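Local atomic coordinates of alanine dehydrogenase/pyridine nucleotide transhydrogenase (PDB entry 3P2Y), a protein that probably transfers hydride between NADH and NADP, as the alpha-1 subunit of a transhydrogenase whose activity is coupled to proton pumping across the membrane. Residues A[218-223]-A[228-233]; A[298-303]-A[310-315]. All coordinates share one frame; numbering follows the deposited sequence.

Contact 1: A[218-223]-A[228-233]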
ATOM      1  N   GLU A 218     -22.527 -21.590  -3.156  1.00 19.20           N
ATOM      2  CA  GLU A 218     -21.723 -22.453  -2.298  1.00 19.62           C
ATOM      3  C   GLU A 218     -20.512 -21.712  -1.711  1.00 17.99           C
ATOM      4  O   GLU A 218     -19.868 -22.191  -0.772  1.00 17.76           O
ATOM      5  CB  GLU A 218     -21.320 -23.767  -3.018  1.00 21.64           C
ATOM      6  CG  GLU A 218     -20.336 -23.599  -4.172  1.00 24.10           C
ATOM      7  CD  GLU A 218     -20.989 -23.243  -5.511  1.00 27.38           C
ATOM      8  OE1 GLU A 218     -22.204 -22.862  -5.562  1.00 25.61           O
ATOM      9  OE2 GLU A 218     -20.248 -23.327  -6.525  1.00 29.71           O
ATOM     10  N   VAL A 219     -20.235 -20.522  -2.247  1.00 15.62           N
ATOM     11  CA  VAL A 219     -19.089 -19.739  -1.794  1.00 14.82           C
ATOM     12  C   VAL A 219     -19.381 -19.055  -0.441  1.00 13.93           C
ATOM     13  O   VAL A 219     -18.452 -18.581   0.224  1.00 13.11           O
ATOM     14  CB  VAL A 219     -18.639 -18.775  -2.941  1.00 15.17           C
ATOM     15  CG1 VAL A 219     -17.746 -17.641  -2.460  1.00 17.06           C
ATOM     16  CG2 VAL A 219     -17.930 -19.614  -4.048  1.00 15.86           C
ATOM     17  N   ALA A 220     -20.650 -19.086  -0.018  1.00 12.73           N
ATOM     18  CA  ALA A 220     -21.083 -18.425   1.235  1.00 12.09           C
ATOM     19  C   ALA A 220     -20.264 -18.881   2.421  1.00 11.61           C
ATOM     20  O   ALA A 220     -19.823 -18.065   3.249  1.00 11.63           O
ATOM     21  CB  ALA A 220     -22.591 -18.655   1.490  1.00 11.98           C
ATOM     22  N   GLU A 221     -20.046 -20.194   2.517  1.00 11.31           N
ATOM     23  CA  GLU A 221     -19.249 -20.750   3.602  0.70 11.95           C
ATOM     24  C   GLU A 221     -17.835 -20.203   3.624  1.00 11.40           C
ATOM     25  O   GLU A 221     -17.308 -19.903   4.684  1.00 10.82           O
ATOM     26  CB  GLU A 221     -19.202 -22.280   3.518  0.70 12.05           C
ATOM     27  CG  GLU A 221     -20.488 -22.963   4.040  0.70 13.27           C
ATOM     28  CD  GLU A 221     -21.542 -23.248   2.967  0.70 14.52           C
ATOM     29  OE1 GLU A 221     -21.704 -22.459   1.974  0.70 13.91           O
ATOM     30  OE2 GLU A 221     -22.230 -24.294   3.118  0.70 13.06           O
ATOM     31  N   GLN A 222     -17.234 -20.079   2.438  1.00 12.08           N
ATOM     32  CA  GLN A 222     -15.863 -19.542   2.359  1.00 13.36           C
ATOM     33  C   GLN A 222     -15.811 -18.080   2.823  1.00 11.98           C
ATOM     34  O   GLN A 222     -14.914 -17.696   3.586  1.00 12.43           O
ATOM     35  CB  GLN A 222     -15.275 -19.709   0.948  1.00 14.44           C
ATOM     36  CG  GLN A 222     -15.067 -21.214   0.553  1.00 19.71           C
ATOM     37  CD  GLN A 222     -14.702 -21.385  -0.918  1.00 26.94           C
ATOM     38  OE1 GLN A 222     -15.316 -20.787  -1.802  1.00 26.68           O
ATOM     39  NE2 GLN A 222     -13.678 -22.193  -1.181  1.00 32.86           N
ATOM     40  N   VAL A 223     -16.777 -17.284   2.376  1.00 11.35           N
ATOM     41  CA  VAL A 223     -16.879 -15.866   2.768  1.00  9.69           C
ATOM     42  C   VAL A 223     -17.018 -15.751   4.275  1.00 10.82           C
ATOM     43  O   VAL A 223     -16.298 -14.976   4.926  1.00  8.87           O
ATOM     44  CB  VAL A 223     -18.079 -15.196   2.037  1.00 10.05           C
ATOM     45  CG1 VAL A 223     -18.481 -13.825   2.633  1.00  7.91           C
ATOM     46  CG2 VAL A 223     -17.787 -15.088   0.514  1.00  8.69           C
ATOM     47  N   ALA A 228     -16.244 -12.448   6.941  1.00 10.82           N
ATOM     48  CA  ALA A 228     -17.014 -11.494   6.151  1.00 10.42           C
ATOM     49  C   ALA A 228     -18.494 -11.846   6.164  1.00 11.47           C
ATOM     50  O   ALA A 228     -18.857 -13.018   6.330  1.00 11.37           O
ATOM     51  CB  ALA A 228     -16.500 -11.492   4.681  1.00  9.62           C
ATOM     52  N   GLN A 229     -19.317 -10.812   6.005  1.00 12.08           N
ATOM     53  CA  GLN A 229     -20.752 -10.978   5.777  0.60 13.36           C
ATOM     54  C   GLN A 229     -20.984 -11.461   4.350  1.00 12.80           C
ATOM     55  O   GLN A 229     -20.312 -11.030   3.431  1.00 12.14           O
ATOM     56  CB  GLN A 229     -21.486  -9.642   5.949  0.60 14.09           C
ATOM     57  CG  GLN A 229     -21.472  -9.072   7.368  0.60 19.25           C
ATOM     58  CD  GLN A 229     -22.521  -7.986   7.554  0.60 21.95           C
ATOM     59  OE1 GLN A 229     -23.715  -8.238   7.410  0.60 27.92           O
ATOM     60  NE2 GLN A 229     -22.080  -6.777   7.866  0.60 25.04           N
ATOM     61  N   TRP A 230     -21.950 -12.349   4.186  1.00 13.02           N
ATOM     62  CA  TRP A 230     -22.370 -12.808   2.865  1.00 13.65           C
ATOM     63  C   TRP A 230     -23.492 -11.911   2.359  1.00 15.46           C
ATOM     64  O   TRP A 230     -24.558 -11.817   2.990  1.00 15.42           O
ATOM     65  CB  TRP A 230     -22.845 -14.259   2.969  1.00 13.19           C
ATOM     66  CG  TRP A 230     -23.484 -14.861   1.720  1.00 13.25           C
ATOM     67  CD1 TRP A 230     -24.800 -15.321   1.599  1.00 17.54           C
ATOM     68  CD2 TRP A 230     -22.840 -15.167   0.484  1.00 13.02           C
ATOM     69  NE1 TRP A 230     -24.989 -15.871   0.342  1.00 16.22           N
ATOM     70  CE2 TRP A 230     -23.807 -15.782  -0.361  1.00 15.43           C
ATOM     71  CE3 TRP A 230     -21.526 -14.982  -0.007  1.00 11.13           C
ATOM     72  CZ2 TRP A 230     -23.507 -16.205  -1.675  1.00 16.58           C
ATOM     73  CZ3 TRP A 230     -21.225 -15.407  -1.325  1.00 13.45           C
ATOM     74  CH2 TRP A 230     -22.223 -16.031  -2.136  1.00 14.59           C
ATOM     75  N   LEU A 231     -23.245 -11.221   1.251  1.00 16.43           N
ATOM     76  CA  LEU A 231     -24.248 -10.321   0.674  1.00 19.08           C
ATOM     77  C   LEU A 231     -25.359 -11.134  -0.009  1.00 22.02           C
ATOM     78  O   LEU A 231     -25.110 -11.879  -0.964  1.00 22.18           O
ATOM     79  CB  LEU A 231     -23.611  -9.355  -0.340  1.00 17.22           C
ATOM     80  CG  LEU A 231     -24.498  -8.285  -1.016  1.00 18.38           C
ATOM     81  CD1 LEU A 231     -25.104  -7.371   0.022  1.00 21.86           C
ATOM     82  CD2 LEU A 231     -23.691  -7.470  -2.043  1.00 17.29           C
ATOM     83  N   ASP A 232     -26.570 -10.992   0.502  1.00 26.87           N
ATOM     84  CA  ASP A 232     -27.736 -11.597  -0.127  1.00 31.28           C
ATOM     85  C   ASP A 232     -28.596 -10.467  -0.691  1.00 32.79           C
ATOM     86  O   ASP A 232     -28.865  -9.463  -0.022  1.00 33.19           O
ATOM     87  CB  ASP A 232     -28.529 -12.460   0.852  1.00 32.57           C
ATOM     88  CG  ASP A 232     -29.804 -13.001   0.230  1.00 36.40           C
ATOM     89  OD1 ASP A 232     -29.728 -14.001  -0.529  1.00 40.71           O
ATOM     90  OD2 ASP A 232     -30.870 -12.401   0.482  1.00 40.32           O
ATOM     91  N   LEU A 233     -28.969 -10.609  -1.948  1.00 34.84           N
ATOM     92  CA  LEU A 233     -29.597  -9.496  -2.643  1.00 36.68           C
ATOM     93  C   LEU A 233     -31.123  -9.429  -2.423  1.00 38.69           C
ATOM     94  O   LEU A 233     -31.681  -8.329  -2.284  1.00 39.43           O
ATOM     95  CB  LEU A 233     -29.159  -9.473  -4.113  1.00 36.46           C
ATOM     96  CG  LEU A 233     -27.649  -9.176  -4.258  1.00 35.09           C
ATOM     97  CD1 LEU A 233     -27.170  -9.266  -5.691  1.00 33.87           C
ATOM     98  CD2 LEU A 233     -27.275  -7.825  -3.664  1.00 34.24           C
TER
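The indole of Trp-230 lies against the helix that holds Ala-220, whose methyl sits squarely over one face of the ring system. Ala-220 CB stands 3.6 Å from the centroid of the five-membered ring of Trp-230 and only 11° off its normal, a CH-pi contact in which CD2 and CE2 are the nearest ring atoms. CG anti to the backbone N (chi1 173°) carries the indole of Trp-230 over to the helix, its six-membered ring toward Val-219 and Val-223. There Val-223 meets it at the edge, near the ring plane, CG2 lying 3.8 Å from Trp-230 CE3, and the two side chains cross at about a right angle. The other Val-223 methyl, CG1, turns to the incoming chain, packing against Ala-228 CB and 3.4 Å from Gln-229 O. The one hydrogen bond between the segments runs from Ala-228 N to Val-223 O (3.2 Å), tying the helix to the chain that enters the strand. Val-219 CG1 adds a looser apolar contact, 4.3 Å from Trp-230 CZ3. Val-219 and Val-223 also touch Val-192, in the loop after strand 186-190, while Ala-228 reaches Leu-200 of helix 194-206. The contact thus closes a beta-alpha-beta crossover: strand 209-213, helix 220-225 and the outer strand 229-230, which pairs in parallel with 209-213.

Contact 2: A[298-303]-A[310-315]; sequences VVDLAG and ELTEPG. With EDO (1,2-ethanediol), chain F.
Thr-312 OG1 donates a short hydrogen bond of 2.5 Å to Asp-300 OD2, the tight polar centre of this contact. The hydroxyl meets the anti side of the carboxylate, 20° out of its plane. Thr-312 CG2 lies alongside the same oxygen, 3.6 Å from Asp-300 OD2. Asp-300 has CG anti to its own backbone N (chi1 -175°), which carries the carboxylate across to the loop, where both oxygens accept further hydrogen bonds. Asp-300 OD1 accepts from Ala-302 N at 3.0 Å and from Asn-308 N, while OD2 also accepts from Cys-309 N. Four donors therefore hold this buried carboxylate and fix its rotation. Toward the surface the packing thins: the exposed Pro-314 rests its CG 3.4 Å from Gly-303 O, without a hydrogen bond. Beyond it Gly-315 O has a weak, 3.4 Å bond from O1 of an ethanediol, probably a crystallisation additive that also binds Thr-317 OG1. The bond from Ala-302 N makes an Asx turn at the C-terminal end of strand 297-300, and the aspartate pins the following loop back onto that end of the parallel strands, consistent with the Rossmann-type nucleotide-binding fold of this family.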
ATOM      1  N   VAL A 298     -12.547   1.905  -5.935  1.00  9.19           N
ATOM      2  CA  VAL A 298     -12.881   0.657  -6.597  1.00  9.13           C
ATOM      3  C   VAL A 298     -11.582   0.098  -7.158  1.00  8.70           C
ATOM      4  O   VAL A 298     -10.913   0.766  -7.970  1.00  8.39           O
ATOM      5  CB  VAL A 298     -13.876   0.869  -7.794  1.00  9.45           C
ATOM      6  CG1 VAL A 298     -14.122  -0.464  -8.590  1.00 11.16           C
ATOM      7  CG2 VAL A 298     -15.215   1.449  -7.291  1.00  9.87           C
ATOM      8  N   VAL A 299     -11.228  -1.115  -6.735  1.00  7.09           N
ATOM      9  CA  VAL A 299     -10.014  -1.788  -7.247  1.00  8.04           C
ATOM     10  C   VAL A 299     -10.528  -2.915  -8.153  1.00  9.15           C
ATOM     11  O   VAL A 299     -11.077  -3.918  -7.687  1.00  9.94           O
ATOM     12  CB  VAL A 299      -9.149  -2.375  -6.123  1.00  7.20           C
ATOM     13  CG1 VAL A 299      -7.826  -2.972  -6.728  1.00  6.04           C
ATOM     14  CG2 VAL A 299      -8.820  -1.299  -5.035  1.00  9.16           C
ATOM     15  N   ASP A 300     -10.391  -2.712  -9.459  1.00  9.15           N
ATOM     16  CA  ASP A 300     -10.921  -3.628 -10.474  1.00 10.00           C
ATOM     17  C   ASP A 300      -9.764  -4.477 -10.977  1.00  9.88           C
ATOM     18  O   ASP A 300      -8.816  -3.956 -11.593  1.00 10.70           O
ATOM     19  CB  ASP A 300     -11.540  -2.755 -11.595  1.00  9.99           C
ATOM     20  CG  ASP A 300     -12.253  -3.552 -12.687  1.00 12.86           C
ATOM     21  OD1 ASP A 300     -12.082  -4.784 -12.813  1.00 12.95           O
ATOM     22  OD2 ASP A 300     -12.951  -2.882 -13.491  1.00 14.39           O
ATOM     23  N   LEU A 301      -9.796  -5.780 -10.686  1.00  9.80           N
ATOM     24  CA  LEU A 301      -8.704  -6.667 -11.094  1.00 10.56           C
ATOM     25  C   LEU A 301      -8.877  -7.236 -12.492  1.00 11.37           C
ATOM     26  O   LEU A 301      -8.007  -7.956 -12.972  1.00 12.06           O
ATOM     27  CB  LEU A 301      -8.530  -7.848 -10.131  1.00 11.08           C
ATOM     28  CG  LEU A 301      -8.278  -7.498  -8.650  1.00 12.52           C
ATOM     29  CD1 LEU A 301      -7.813  -8.750  -7.888  1.00 12.76           C
ATOM     30  CD2 LEU A 301      -7.255  -6.387  -8.550  1.00 14.87           C
ATOM     31  N   ALA A 302      -9.981  -6.900 -13.141  1.00 11.99           N
ATOM     32  CA  ALA A 302     -10.342  -7.536 -14.425  1.00 13.03           C
ATOM     33  C   ALA A 302     -10.044  -6.662 -15.667  1.00 14.47           C
ATOM     34  O   ALA A 302     -10.609  -6.895 -16.751  1.00 15.84           O
ATOM     35  CB  ALA A 302     -11.824  -7.963 -14.393  1.00 12.73           C
ATOM     36  N   GLY A 303      -9.140  -5.684 -15.515  1.00 14.01           N
ATOM     37  CA  GLY A 303      -8.881  -4.684 -16.561  1.00 16.27           C
ATOM     38  C   GLY A 303      -8.432  -5.281 -17.887  1.00 17.61           C
ATOM     39  O   GLY A 303      -8.805  -4.782 -18.944  1.00 17.83           O
ATOM     40  N   GLU A 310     -17.656  -0.361 -15.247  1.00 20.33           N
ATOM     41  CA  GLU A 310     -17.903   0.391 -16.480  1.00 21.04           C
ATOM     42  C   GLU A 310     -16.928   1.569 -16.698  1.00 21.11           C
ATOM     43  O   GLU A 310     -16.598   1.916 -17.837  1.00 21.27           O
ATOM     44  CB  GLU A 310     -19.369   0.865 -16.467  1.00 23.01           C
ATOM     45  CG  GLU A 310     -19.831   1.749 -17.620  1.00 25.80           C
ATOM     46  CD  GLU A 310     -21.333   2.095 -17.540  1.00 30.74           C
ATOM     47  OE1 GLU A 310     -22.031   1.675 -16.571  1.00 27.62           O
ATOM     48  OE2 GLU A 310     -21.805   2.804 -18.458  1.00 33.02           O
ATOM     49  N   LEU A 311     -16.467   2.174 -15.610  1.00 19.04           N
ATOM     50  CA  LEU A 311     -15.621   3.362 -15.712  1.00 18.90           C
ATOM     51  C   LEU A 311     -14.124   3.025 -15.675  1.00 17.63           C
ATOM     52  O   LEU A 311     -13.279   3.913 -15.738  1.00 17.34           O
ATOM     53  CB  LEU A 311     -15.994   4.359 -14.614  1.00 18.38           C
ATOM     54  CG  LEU A 311     -17.445   4.857 -14.673  1.00 20.49           C
ATOM     55  CD1 LEU A 311     -17.824   5.587 -13.393  1.00 22.97           C
ATOM     56  CD2 LEU A 311     -17.653   5.760 -15.908  1.00 23.53           C
ATOM     57  N   THR A 312     -13.808   1.737 -15.565  1.00 17.13           N
ATOM     58  CA  THR A 312     -12.410   1.317 -15.497  1.00 16.64           C
ATOM     59  C   THR A 312     -11.606   1.685 -16.728  1.00 16.69           C
ATOM     60  O   THR A 312     -12.044   1.456 -17.871  1.00 16.50           O
ATOM     61  CB  THR A 312     -12.314  -0.199 -15.218  1.00 17.06           C
ATOM     62  OG1 THR A 312     -12.639  -0.400 -13.849  1.00 17.03           O
ATOM     63  CG2 THR A 312     -10.920  -0.767 -15.517  1.00 17.58           C
ATOM     64  N   GLU A 313     -10.442   2.275 -16.485  1.00 15.83           N
ATOM     65  CA  GLU A 313      -9.436   2.479 -17.527  1.00 16.91           C
ATOM     66  C   GLU A 313      -8.265   1.531 -17.238  1.00 16.82           C
ATOM     67  O   GLU A 313      -7.481   1.779 -16.311  1.00 16.18           O
ATOM     68  CB  GLU A 313      -8.999   3.944 -17.549  1.00 16.79           C
ATOM     69  CG  GLU A 313     -10.155   4.890 -17.912  1.00 18.00           C
ATOM     70  CD  GLU A 313      -9.766   6.363 -17.891  1.00 21.24           C
ATOM     71  OE1 GLU A 313      -8.578   6.658 -18.144  1.00 19.52           O
ATOM     72  OE2 GLU A 313     -10.659   7.221 -17.628  1.00 20.64           O
ATOM     73  N   PRO A 314      -8.148   0.431 -18.018  1.00 17.27           N
ATOM     74  CA  PRO A 314      -7.148  -0.626 -17.748  1.00 17.07           C
ATOM     75  C   PRO A 314      -5.716  -0.096 -17.555  1.00 16.72           C
ATOM     76  O   PRO A 314      -5.239   0.755 -18.348  1.00 16.45           O
ATOM     77  CB  PRO A 314      -7.262  -1.542 -18.986  1.00 18.13           C
ATOM     78  CG  PRO A 314      -8.699  -1.384 -19.419  1.00 19.43           C
ATOM     79  CD  PRO A 314      -9.038   0.069 -19.145  1.00 18.44           C
ATOM     80  N   GLY A 315      -5.070  -0.512 -16.469  1.00 13.94           N
ATOM     81  CA  GLY A 315      -3.703  -0.095 -16.160  1.00 13.79           C
ATOM     82  C   GLY A 315      -3.540   1.331 -15.636  1.00 13.92           C
ATOM     83  O   GLY A 315      -2.421   1.800 -15.493  1.00 14.96           O
TER
HETATM   84  C1  EDO F 365      -3.257   1.100 -11.895  1.00 20.34           C
HETATM   85  O1  EDO F 365      -2.455   2.280 -12.125  1.00 25.38           O
HETATM   86  C2  EDO F 365      -2.812   0.474 -10.575  1.00 23.73           C
HETATM   87  O2  EDO F 365      -1.380   0.294 -10.619  1.00 28.20           O

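Both contacts reach the same mixed beta-sheet, within the C-terminal domain of the family, but they hold different parts of it. Contact 1 is the more buried and larger of the two, joining a helix to outer strand 229-230 chiefly through apolar and aromatic packing, with one backbone hydrogen bond. Contact 2 is partly buried and joins the end of strand 297-300, which has neighbours on both sides, to an irregular loop; its chemistry centres on a carboxylate, and its outer part is exposed. The centres of contact 1 and contact 2 lie about 23 Å apart. The nearest atoms of contact 1 and contact 2 are about 13 Å apart, without touching. Contact 2 comes wholly after contact 1 in the sequence.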